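Local coordinates for protein alpha-1,6-mannanase (Bacteroides thetaiotaomicron, PDB 4V1S) that probably hydrolyses alpha-1,6-mannosidic linkages in mannans, as a glycoside hydrolase family 76 member of a gut symbiont, at residues His67-Asn72 / Tyr372-Ser377; Ser79-Asn84 / Leu111-Tyr116; Leu87-Thr92 / Thr148-Cys153; Gly126-Pro131 / Pro138-Asp143. All coordinates share one frame; numbering follows the deposited sequence.

Interaction 1 of 4, residues His67-Asn72 / Tyr372-Ser377; sequences HSYYEN and YDLRFS
OD1 of Asp373, beside the carboxylate of Glu71, accepts from two N-H groups of Arg375. NE of Arg375 approaches on the syn side along a nearly straight line (167° at the hydrogen), while the backbone N of Arg375 uses the anti lone pair, 3.1 Å from OD1. The other carboxylate oxygen, OD2, takes NH2 of Arg375 at 3.0 Å, completing a side-on salt bridge. Asp373 is the N-cap of helix 374-394, the last helix of the chain, whose fold is consistent with the (alpha/alpha)6 barrel of family 76, and 67-72 belongs to the loop leading into helix 81-97. CG of Asp373 sits between its backbone N and carbonyl carbon (chi1 73°), a turn that brings the carboxylate back to the backbone N-H of Arg375. With an alanine here, the N-H of Arg375 would probably lose its cap and the guanidinium its charge mate. The Glu71 carboxylate runs alongside, OE2 standing 4.0 Å from OD1 of Asp373; a water donating to OE2 of Glu71 and OD2 of Asp373 probably eases the repulsion, and Glu71 OE1 is held by Phe80 N. On the backbone, Leu374 N donates to Glu71 O at 2.9 Å, beside the single bridge pairing Asn72 with Asp373. CD2 of Leu374 meets CB of Tyr69 at 3.7 Å, the two side chains at about a right angle, while the Tyr69 hydroxyl reaches Asp58.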
# COMPACT_ATOMS: atom_id res chain seq x y z
N HIS A 67 4.77 -19.12 -10.07
CA HIS A 67 4.24 -17.75 -10.00
C HIS A 67 4.69 -17.02 -8.75
O HIS A 67 3.98 -16.13 -8.23
CB HIS A 67 2.71 -17.76 -10.10
CG HIS A 67 2.19 -18.30 -11.39
ND1 HIS A 67 2.28 -17.61 -12.58
CD2 HIS A 67 1.59 -19.48 -11.68
CE1 HIS A 67 1.76 -18.35 -13.55
NE2 HIS A 67 1.33 -19.48 -13.03
N SER A 68 5.88 -17.37 -8.29
CA SER A 68 6.51 -16.78 -7.11
C SER A 68 7.73 -15.99 -7.57
O SER A 68 8.18 -16.11 -8.73
CB SER A 68 6.96 -17.87 -6.12
OG SER A 68 5.86 -18.66 -5.69
N TYR A 69 8.22 -15.13 -6.67
CA TYR A 69 9.30 -14.19 -6.96
C TYR A 69 10.39 -14.29 -5.93
O TYR A 69 10.11 -14.47 -4.73
CB TYR A 69 8.74 -12.76 -7.00
CG TYR A 69 7.85 -12.58 -8.21
CD1 TYR A 69 6.52 -12.99 -8.18
CD2 TYR A 69 8.35 -12.05 -9.41
CE1 TYR A 69 5.72 -12.93 -9.30
CE2 TYR A 69 7.55 -11.97 -10.55
CZ TYR A 69 6.23 -12.41 -10.48
OH TYR A 69 5.41 -12.36 -11.58
N TYR A 70 11.62 -14.12 -6.40
CA TYR A 70 12.77 -13.93 -5.54
C TYR A 70 12.75 -12.55 -4.90
O TYR A 70 12.18 -11.63 -5.44
CB TYR A 70 14.07 -14.03 -6.32
CG TYR A 70 14.41 -15.38 -6.92
CD1 TYR A 70 14.68 -16.47 -6.12
CD2 TYR A 70 14.51 -15.54 -8.29
CE1 TYR A 70 15.05 -17.68 -6.67
CE2 TYR A 70 14.88 -16.74 -8.84
CZ TYR A 70 15.13 -17.82 -8.02
OH TYR A 70 15.51 -19.04 -8.57
N GLU A 71 13.40 -12.42 -3.74
CA GLU A 71 13.47 -11.12 -3.06
C GLU A 71 14.32 -10.10 -3.80
O GLU A 71 13.99 -8.93 -3.83
CB GLU A 71 14.01 -11.27 -1.64
CG GLU A 71 14.07 -9.97 -0.83
CD GLU A 71 12.74 -9.23 -0.69
OE1 GLU A 71 11.68 -9.83 -0.90
OE2 GLU A 71 12.74 -8.00 -0.39
N ASN A 72 15.46 -10.53 -4.33
CA ASN A 72 16.43 -9.57 -4.84
C ASN A 72 17.32 -10.19 -5.93
O ASN A 72 17.17 -11.37 -6.29
CB ASN A 72 17.25 -8.98 -3.68
CG ASN A 72 18.10 -10.01 -2.98
OD1 ASN A 72 18.62 -10.95 -3.60
ND2 ASN A 72 18.23 -9.86 -1.68
N TYR A 372 18.82 -4.62 -6.36
CA TYR A 372 17.40 -4.29 -6.36
C TYR A 372 16.62 -5.36 -5.60
O TYR A 372 17.03 -6.51 -5.57
CB TYR A 372 16.86 -4.18 -7.80
CG TYR A 372 17.24 -5.33 -8.70
CD1 TYR A 372 16.49 -6.51 -8.72
CD2 TYR A 372 18.37 -5.27 -9.53
CE1 TYR A 372 16.84 -7.57 -9.54
CE2 TYR A 372 18.72 -6.33 -10.34
CZ TYR A 372 17.95 -7.48 -10.34
OH TYR A 372 18.31 -8.55 -11.16
N ASP A 373 15.51 -4.95 -4.98
CA ASP A 373 14.56 -5.94 -4.45
C ASP A 373 13.20 -5.79 -5.13
O ASP A 373 12.94 -4.80 -5.85
CB ASP A 373 14.54 -6.05 -2.88
CG ASP A 373 13.91 -4.91 -2.18
OD1 ASP A 373 12.74 -4.56 -2.52
OD2 ASP A 373 14.55 -4.44 -1.17
N LEU A 374 12.38 -6.80 -4.95
CA LEU A 374 11.10 -6.91 -5.62
C LEU A 374 10.23 -5.67 -5.46
O LEU A 374 9.53 -5.32 -6.37
CB LEU A 374 10.36 -8.14 -5.09
CG LEU A 374 9.02 -8.49 -5.77
CD1 LEU A 374 9.22 -8.76 -7.25
CD2 LEU A 374 8.40 -9.68 -5.04
N ARG A 375 10.25 -5.02 -4.30
CA ARG A 375 9.34 -3.91 -4.14
C ARG A 375 9.67 -2.72 -4.99
O ARG A 375 8.76 -1.91 -5.29
CB ARG A 375 8.96 -3.53 -2.71
CG ARG A 375 10.08 -3.26 -1.87
CD ARG A 375 9.86 -3.45 -0.36
NE ARG A 375 11.27 -3.28 -0.11
CZ ARG A 375 11.87 -2.72 0.91
NH1 ARG A 375 11.21 -2.29 1.96
NH2 ARG A 375 13.21 -2.63 0.84
N PHE A 376 10.94 -2.57 -5.41
CA PHE A 376 11.32 -1.33 -6.07
C PHE A 376 10.60 -1.15 -7.42
O PHE A 376 10.15 -0.05 -7.78
CB PHE A 376 12.83 -1.22 -6.31
CG PHE A 376 13.72 -1.32 -5.09
CD1 PHE A 376 13.23 -1.36 -3.78
CD2 PHE A 376 15.11 -1.33 -5.27
CE1 PHE A 376 14.08 -1.46 -2.70
CE2 PHE A 376 15.98 -1.43 -4.19
CZ PHE A 376 15.47 -1.49 -2.90
N SER A 377 10.53 -2.22 -8.22
CA SER A 377 9.91 -2.11 -9.53
C SER A 377 8.43 -2.42 -9.47
O SER A 377 7.67 -1.90 -10.29
CB SER A 377 10.59 -2.99 -10.58
OG SER A 377 11.86 -2.46 -10.92
O HOH W 1 14.83 -6.89 0.94
O HOH W 2 11.10 -6.35 -1.83

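Interaction 2 of 4, residues Ser79-Asn84 / Leu111-Tyr116; sequences SFIWGN and LNFDNY
A buried contact between two successive helices joins the first turn of helix 81-97, with the two residues leading into it, to the last part of helix 99-114 and the residues that follow; its middle is the side chain of Ile81, set between the rings of Phe113 and Tyr116. CG1 of Ile81 comes within 3.6 Å of CE2 of Phe113, the side chains crossing at about a right angle. The same CG1 also lies over one face of the Tyr116 ring, and the Ile81 and Tyr116 side chains run alongside in opposite senses. With its CG anti to the backbone N (chi1 -172°), Asn112 directs its amide towards that of Asn84, yet OD1 of Asn84 and ND2 of Asn112 stay 3.6 Å apart. Two waters fill the step: each donates to OD1 of Asn84 and accepts from ND2 of Asn112, and one of them also donates to the Tyr116 hydroxyl, 2.9 Å from OH. That hydroxyl donates to the backbone O of Ser79 over 2.7 Å, tilted 34° from the carbonyl plane. The other half of the Asn84 amide is also fixed, for ND2 donates to Ser79 OG almost straight (171°), in the amide plane; Ser79 OG is also bonded to Tyr69 O, and Asn112 OD1 to Ser68 OG. The backbone O of Asn84 lies at the edge of the Phe113 ring, 3.4 Å from CE1. Apolar packing between consecutive helices, closed by polar groups and bridging water at the ends remote from the 97-99 connection, is consistent with the helical-hairpin construction of the (alpha/alpha)6 barrel of this family.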
# COMPACT_ATOMS: atom_id res chain seq x y z
N SER A 79 10.84 -14.15 -2.13
CA SER A 79 10.50 -12.80 -1.69
C SER A 79 9.65 -12.76 -0.43
O SER A 79 8.79 -13.62 -0.17
CB SER A 79 9.74 -12.08 -2.79
OG SER A 79 8.56 -12.78 -3.18
N PHE A 80 9.91 -11.73 0.38
CA PHE A 80 8.98 -11.36 1.42
C PHE A 80 7.66 -10.95 0.79
O PHE A 80 7.59 -10.63 -0.39
CB PHE A 80 9.54 -10.20 2.24
CG PHE A 80 10.79 -10.54 3.00
CD1 PHE A 80 10.74 -11.38 4.10
CD2 PHE A 80 12.02 -10.01 2.64
CE1 PHE A 80 11.88 -11.71 4.80
CE2 PHE A 80 13.16 -10.32 3.35
CZ PHE A 80 13.08 -11.17 4.44
N ILE A 81 6.60 -10.99 1.58
CA ILE A 81 5.27 -10.78 1.04
C ILE A 81 5.12 -9.38 0.39
O ILE A 81 4.40 -9.22 -0.63
CB ILE A 81 4.19 -11.07 2.11
CG1 ILE A 81 2.83 -11.25 1.47
CG2 ILE A 81 4.15 -9.98 3.18
CD1 ILE A 81 1.77 -11.72 2.44
N TRP A 82 5.80 -8.38 0.96
CA TRP A 82 5.52 -6.97 0.59
C TRP A 82 5.56 -6.71 -0.93
O TRP A 82 4.65 -6.13 -1.49
CB TRP A 82 6.53 -6.07 1.31
CG TRP A 82 6.21 -4.63 1.33
CD1 TRP A 82 5.22 -3.97 0.66
CD2 TRP A 82 6.95 -3.64 2.02
NE1 TRP A 82 5.28 -2.62 0.94
CE2 TRP A 82 6.34 -2.39 1.77
CE3 TRP A 82 8.09 -3.69 2.83
CZ2 TRP A 82 6.83 -1.21 2.30
CZ3 TRP A 82 8.54 -2.51 3.40
CH2 TRP A 82 7.93 -1.29 3.11
N GLY A 83 6.64 -7.13 -1.61
CA GLY A 83 6.75 -6.84 -3.04
C GLY A 83 5.65 -7.47 -3.86
O GLY A 83 5.25 -6.94 -4.87
N ASN A 84 5.16 -8.63 -3.39
CA ASN A 84 4.05 -9.29 -4.03
C ASN A 84 2.75 -8.55 -3.86
O ASN A 84 1.84 -8.69 -4.69
CB ASN A 84 3.87 -10.71 -3.45
CG ASN A 84 5.08 -11.58 -3.70
OD1 ASN A 84 5.24 -12.15 -4.78
ND2 ASN A 84 5.97 -11.61 -2.75
N LEU A 111 -3.26 -17.14 -5.79
CA LEU A 111 -2.81 -18.50 -5.49
C LEU A 111 -1.37 -18.50 -4.97
O LEU A 111 -1.02 -19.32 -4.12
CB LEU A 111 -2.98 -19.42 -6.70
CG LEU A 111 -4.44 -19.68 -7.09
CD1 LEU A 111 -4.51 -20.39 -8.44
CD2 LEU A 111 -5.20 -20.47 -6.04
N ASN A 112 -0.55 -17.57 -5.44
CA ASN A 112 0.77 -17.43 -4.84
C ASN A 112 0.69 -16.92 -3.38
O ASN A 112 1.45 -17.38 -2.53
CB ASN A 112 1.64 -16.50 -5.67
CG ASN A 112 3.09 -16.50 -5.19
OD1 ASN A 112 3.67 -17.55 -4.95
ND2 ASN A 112 3.62 -15.31 -4.93
N PHE A 113 -0.20 -15.98 -3.13
CA PHE A 113 -0.44 -15.49 -1.79
C PHE A 113 -0.86 -16.63 -0.87
O PHE A 113 -0.49 -16.62 0.31
CB PHE A 113 -1.49 -14.35 -1.74
CG PHE A 113 -0.88 -12.99 -1.84
CD1 PHE A 113 -0.41 -12.50 -3.07
CD2 PHE A 113 -0.69 -12.22 -0.71
CE1 PHE A 113 0.22 -11.27 -3.14
CE2 PHE A 113 -0.03 -10.98 -0.78
CZ PHE A 113 0.41 -10.49 -1.99
N ASP A 114 -1.55 -17.64 -1.39
CA ASP A 114 -1.89 -18.81 -0.56
C ASP A 114 -0.60 -19.49 0.04
O ASP A 114 -0.65 -20.09 1.11
CB ASP A 114 -2.72 -19.82 -1.35
CG ASP A 114 -4.25 -19.49 -1.42
OD1 ASP A 114 -4.81 -18.65 -0.63
OD2 ASP A 114 -4.89 -20.15 -2.29
N ASN A 115 0.53 -19.37 -0.67
CA ASN A 115 1.80 -19.90 -0.16
C ASN A 115 2.22 -19.22 1.11
O ASN A 115 2.98 -19.79 1.88
CB ASN A 115 2.91 -19.80 -1.16
CG ASN A 115 2.67 -20.68 -2.37
OD1 ASN A 115 2.29 -21.84 -2.24
ND2 ASN A 115 2.92 -20.14 -3.55
N TYR A 116 1.79 -17.97 1.30
CA TYR A 116 2.10 -17.19 2.50
C TYR A 116 1.04 -17.27 3.60
O TYR A 116 1.21 -16.69 4.67
CB TYR A 116 2.31 -15.72 2.12
CG TYR A 116 3.47 -15.44 1.17
CD1 TYR A 116 3.39 -15.74 -0.18
CD2 TYR A 116 4.65 -14.90 1.63
CE1 TYR A 116 4.42 -15.45 -1.04
CE2 TYR A 116 5.68 -14.59 0.75
CZ TYR A 116 5.59 -14.93 -0.56
OH TYR A 116 6.65 -14.66 -1.40
O HOH W 3 6.48 -14.62 -4.29
O HOH W 4 2.77 -12.73 -6.10

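Interaction 3 of 4, residues Leu87-Thr92 / Thr148-Cys153; sequences LLYTYT and TAIGLC
Two nearly parallel helices, 81-97 and 142-159, pack side by side as neighbours in what is probably the inner layer of the (alpha/alpha)6 barrel, their short segments 9.2 Å apart at the axes and crossing at 15°. The close approach is made at Gly151, opposite Tyr89 and Leu88. CE1 of Tyr89 lies 3.5 Å from CA of Gly151, which sits at the edge of the ring, near its plane. From the other flank CD2 of Leu88 reaches CA of Gly151 at 4.0 Å and then CD2 of Leu152 at 4.1 Å; with CG anti to the backbone N (chi1 177°), the leucine extends straight towards the neighbouring helix. Any CB at position 151 would run into both of these side chains, so the glycine is what permits the fit. Beyond Gly151, the Tyr89 hydroxyl passes 4.1 Å from CB of Ile150 and donates to the backbone O of Trp147. Replacing Tyr89 by an alanine would probably open a gap beside Gly151 and leave the Trp147 carbonyl without this donor. Further along, Thr92 OG1 donates to Leu88 O at 2.8 Å, from the face of the carbonyl plane opposite to that used by Thr92 N, and Thr148 OG1 is likewise bonded within its own helix, to Glu144 O. The threonine hydroxyls are thus satisfied inside their helices, which implies that the segments themselves adhere mainly by shape and van der Waals contact.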
# COMPACT_ATOMS: atom_id res chain seq x y z
N LEU A 87 2.31 -6.31 -6.72
CA LEU A 87 1.84 -7.03 -7.88
C LEU A 87 0.33 -7.27 -7.75
O LEU A 87 -0.41 -7.05 -8.68
CB LEU A 87 2.60 -8.36 -8.05
CG LEU A 87 4.05 -8.26 -8.47
CD1 LEU A 87 4.68 -9.63 -8.46
CD2 LEU A 87 4.15 -7.63 -9.85
N LEU A 88 -0.13 -7.69 -6.57
CA LEU A 88 -1.56 -7.87 -6.35
C LEU A 88 -2.33 -6.58 -6.71
O LEU A 88 -3.35 -6.61 -7.39
CB LEU A 88 -1.80 -8.23 -4.88
CG LEU A 88 -3.23 -8.39 -4.40
CD1 LEU A 88 -3.88 -9.57 -5.11
CD2 LEU A 88 -3.27 -8.57 -2.88
N TYR A 89 -1.85 -5.45 -6.20
CA TYR A 89 -2.48 -4.14 -6.49
C TYR A 89 -2.49 -3.85 -8.01
O TYR A 89 -3.44 -3.30 -8.56
CB TYR A 89 -1.71 -3.03 -5.81
CG TYR A 89 -1.76 -2.95 -4.30
CD1 TYR A 89 -2.61 -3.76 -3.54
CD2 TYR A 89 -0.94 -2.03 -3.63
CE1 TYR A 89 -2.58 -3.67 -2.13
CE2 TYR A 89 -0.96 -1.89 -2.26
CZ TYR A 89 -1.80 -2.70 -1.49
OH TYR A 89 -1.83 -2.52 -0.10
N THR A 90 -1.40 -4.22 -8.68
CA THR A 90 -1.25 -3.94 -10.11
C THR A 90 -2.24 -4.74 -10.93
O THR A 90 -2.98 -4.19 -11.76
CB THR A 90 0.17 -4.25 -10.59
OG1 THR A 90 1.07 -3.47 -9.83
CG2 THR A 90 0.32 -3.96 -12.04
N TYR A 91 -2.31 -6.04 -10.66
CA TYR A 91 -3.22 -6.89 -11.44
C TYR A 91 -4.68 -6.53 -11.16
O TYR A 91 -5.53 -6.53 -12.06
CB TYR A 91 -2.96 -8.38 -11.16
CG TYR A 91 -1.53 -8.84 -11.35
CD1 TYR A 91 -0.77 -8.45 -12.43
CD2 TYR A 91 -0.96 -9.74 -10.45
CE1 TYR A 91 0.54 -8.88 -12.56
CE2 TYR A 91 0.33 -10.21 -10.61
CZ TYR A 91 1.07 -9.82 -11.68
OH TYR A 91 2.39 -10.30 -11.78
N THR A 92 -4.97 -6.23 -9.91
CA THR A 92 -6.30 -5.76 -9.55
C THR A 92 -6.70 -4.51 -10.32
O THR A 92 -7.78 -4.46 -10.91
CB THR A 92 -6.39 -5.53 -8.06
OG1 THR A 92 -6.14 -6.77 -7.38
CG2 THR A 92 -7.76 -4.95 -7.69
N THR A 148 -2.34 -6.31 2.66
CA THR A 148 -2.86 -7.39 1.81
C THR A 148 -4.39 -7.33 1.76
O THR A 148 -4.98 -7.41 0.68
CB THR A 148 -2.39 -8.77 2.31
OG1 THR A 148 -0.96 -8.79 2.32
CG2 THR A 148 -2.91 -9.87 1.45
N ALA A 149 -5.03 -7.11 2.93
CA ALA A 149 -6.47 -6.98 2.99
C ALA A 149 -7.01 -5.90 2.05
O ALA A 149 -8.01 -6.10 1.39
CB ALA A 149 -6.92 -6.72 4.43
N ILE A 150 -6.32 -4.77 1.98
CA ILE A 150 -6.69 -3.68 1.06
C ILE A 150 -6.73 -4.22 -0.35
O ILE A 150 -7.73 -4.04 -1.05
CB ILE A 150 -5.68 -2.53 1.20
CG1 ILE A 150 -5.87 -1.78 2.52
CG2 ILE A 150 -5.84 -1.53 0.06
CD1 ILE A 150 -4.61 -1.03 2.95
N GLY A 151 -5.65 -4.88 -0.79
CA GLY A 151 -5.57 -5.42 -2.16
C GLY A 151 -6.68 -6.46 -2.41
O GLY A 151 -7.28 -6.46 -3.49
N LEU A 152 -6.93 -7.34 -1.43
CA LEU A 152 -7.95 -8.37 -1.60
C LEU A 152 -9.36 -7.79 -1.66
O LEU A 152 -10.19 -8.29 -2.41
CB LEU A 152 -7.82 -9.47 -0.54
CG LEU A 152 -6.47 -10.21 -0.55
CD1 LEU A 152 -6.38 -11.11 0.67
CD2 LEU A 152 -6.34 -11.03 -1.84
N CYS A 153 -9.62 -6.74 -0.88
CA CYS A 153 -10.90 -6.04 -1.00
C CYS A 153 -11.06 -5.49 -2.41
O CYS A 153 -12.12 -5.64 -3.03
CB CYS A 153 -11.02 -4.88 0.01
SG CYS A 153 -11.25 -5.34 1.72

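Interaction 4 of 4, residues Gly126-Pro131 / Pro138-Asp143; sequences GYATLP and PDRFYD
Thr129 is the close-fitting centre of this contact: its backbone N donates to O of Asp139 at 3.0 Å, nearly along the C=O axis, and its side chain rests against Phe141. CB of Thr129 stands 3.7 Å from CE1 of the Phe141 ring, while OG1, anti to the backbone N (chi1 -158°), is bonded to Glu144. Next to it CB of Ala128 meets CB of Pro138 at 3.8 Å. The Arg140 chain lies along the backbone of Gly126 and Tyr127, its CG 3.5 Å from Tyr127 O, and bends at chi3 (-69°). NH1 of Arg140 and N of Gly126, both donors, form no bond; NH1 donates a hydrogen bond to Ile124 O, and NE pairs with Glu191. Two other places are looser: in one, a water between the two segments accepts from Phe141 N at 2.7 Å, near Tyr127 O and at the edge of the Phe141 ring; in the other, the side chain of partly exposed Asp139 touches CG2 of Thr129 with CB alone (4.0 Å). The connection from strand 124-127 to helix 142-159 is thus fixed directly at one peptide pair and probably through this water, and the buried arginine charge is probably balanced by Glu191.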
# COMPACT_ATOMS: atom_id res chain seq x y z
N GLY A 126 -3.62 -16.12 9.34
CA GLY A 126 -3.17 -14.87 8.83
C GLY A 126 -1.98 -15.09 7.92
O GLY A 126 -1.34 -16.16 7.93
N TYR A 127 -1.68 -14.09 7.09
CA TYR A 127 -0.53 -14.17 6.21
C TYR A 127 0.80 -13.97 6.99
O TYR A 127 0.85 -13.19 7.91
CB TYR A 127 -0.60 -13.11 5.11
CG TYR A 127 -1.64 -13.37 4.04
CD1 TYR A 127 -1.41 -14.31 3.03
CD2 TYR A 127 -2.87 -12.73 4.06
CE1 TYR A 127 -2.41 -14.61 2.08
CE2 TYR A 127 -3.84 -12.99 3.10
CZ TYR A 127 -3.60 -13.93 2.10
OH TYR A 127 -4.58 -14.18 1.16
N ALA A 128 1.81 -14.70 6.55
CA ALA A 128 3.22 -14.61 7.01
C ALA A 128 4.06 -13.80 6.04
O ALA A 128 3.71 -13.63 4.86
CB ALA A 128 3.79 -16.00 7.22
N THR A 129 5.22 -13.37 6.55
CA THR A 129 6.12 -12.56 5.78
C THR A 129 6.82 -13.39 4.68
O THR A 129 7.20 -12.85 3.64
CB THR A 129 7.14 -11.86 6.67
OG1 THR A 129 7.66 -10.71 5.98
CG2 THR A 129 8.23 -12.79 7.16
N LEU A 130 6.97 -14.68 4.93
CA LEU A 130 7.54 -15.61 3.96
C LEU A 130 6.61 -16.81 3.79
O LEU A 130 5.71 -17.04 4.59
CB LEU A 130 8.91 -16.08 4.47
CG LEU A 130 10.08 -15.09 4.34
CD1 LEU A 130 11.26 -15.52 5.20
CD2 LEU A 130 10.51 -14.91 2.89
N PRO A 131 6.83 -17.61 2.73
CA PRO A 131 6.01 -18.78 2.57
C PRO A 131 5.99 -19.65 3.81
O PRO A 131 7.01 -19.82 4.48
CB PRO A 131 6.65 -19.50 1.39
CG PRO A 131 7.14 -18.35 0.54
CD PRO A 131 7.70 -17.38 1.57
N PRO A 138 5.19 -19.45 11.71
CA PRO A 138 5.31 -18.31 10.82
C PRO A 138 5.75 -17.05 11.55
O PRO A 138 5.62 -16.96 12.78
CB PRO A 138 3.88 -18.14 10.32
CG PRO A 138 3.07 -18.44 11.57
CD PRO A 138 3.82 -19.56 12.25
N ASP A 139 6.28 -16.10 10.80
CA ASP A 139 6.67 -14.78 11.29
C ASP A 139 5.64 -13.84 10.70
O ASP A 139 5.65 -13.58 9.49
CB ASP A 139 8.09 -14.45 10.82
CG ASP A 139 8.75 -13.32 11.60
OD1 ASP A 139 8.25 -12.88 12.68
OD2 ASP A 139 9.83 -12.85 11.13
N ARG A 140 4.72 -13.37 11.54
CA ARG A 140 3.56 -12.60 11.04
C ARG A 140 3.52 -11.18 11.56
O ARG A 140 3.97 -10.92 12.69
CB ARG A 140 2.25 -13.31 11.31
CG ARG A 140 2.22 -14.74 10.78
CD ARG A 140 0.85 -15.35 10.79
NE ARG A 140 0.37 -15.58 12.16
CZ ARG A 140 -0.73 -16.27 12.46
NH1 ARG A 140 -1.46 -16.80 11.51
NH2 ARG A 140 -1.08 -16.47 13.72
N PHE A 141 3.05 -10.28 10.68
CA PHE A 141 3.05 -8.83 10.88
C PHE A 141 1.66 -8.28 10.67
O PHE A 141 1.00 -8.61 9.69
CB PHE A 141 4.04 -8.18 9.90
CG PHE A 141 5.46 -8.60 10.17
CD1 PHE A 141 5.93 -9.86 9.73
CD2 PHE A 141 6.31 -7.80 10.89
CE1 PHE A 141 7.22 -10.26 9.98
CE2 PHE A 141 7.61 -8.23 11.17
CZ PHE A 141 8.04 -9.46 10.73
N TYR A 142 1.23 -7.45 11.60
CA TYR A 142 -0.14 -6.96 11.54
C TYR A 142 -0.28 -5.97 10.38
O TYR A 142 -1.33 -5.93 9.76
CB TYR A 142 -0.58 -6.36 12.89
CG TYR A 142 -0.56 -7.38 14.01
CD1 TYR A 142 -1.51 -8.37 14.08
CD2 TYR A 142 0.46 -7.39 14.96
CE1 TYR A 142 -1.49 -9.33 15.11
CE2 TYR A 142 0.48 -8.35 15.97
CZ TYR A 142 -0.50 -9.32 16.04
OH TYR A 142 -0.51 -10.28 17.04
N ASP A 143 0.78 -5.23 10.06
CA ASP A 143 0.74 -4.33 8.92
C ASP A 143 0.66 -5.07 7.58
O ASP A 143 -0.18 -4.74 6.75
CB ASP A 143 1.86 -3.27 8.93
CG ASP A 143 3.25 -3.86 8.87
OD1 ASP A 143 3.43 -5.05 9.21
OD2 ASP A 143 4.20 -3.12 8.51
O HOH W 5 2.74 -11.12 8.08

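How the interactions relate
Interaction 2 lies between the others, its centre about 10 Å from those of interactions 1 and 4 and about 11 Å from that of interaction 3. Backbone bonds tie it to both sides: Ser79 N to Tyr69 O (2.7 Å) joins it to interaction 1, and Ile81 N to Thr129 O and Ala128 N to Tyr116 O (each 2.8 Å) join it to interaction 4. Thr148 in interaction 3 packs its CG2 on Phe113 in interaction 2 and on Tyr127 in interaction 4. Interactions 1 and 4 do not touch, their nearest atoms being about 6 Å apart. A glycerol, probably from the crystallisation liquor, is bonded to Asp143 in interaction 4 and may mark a pocket there.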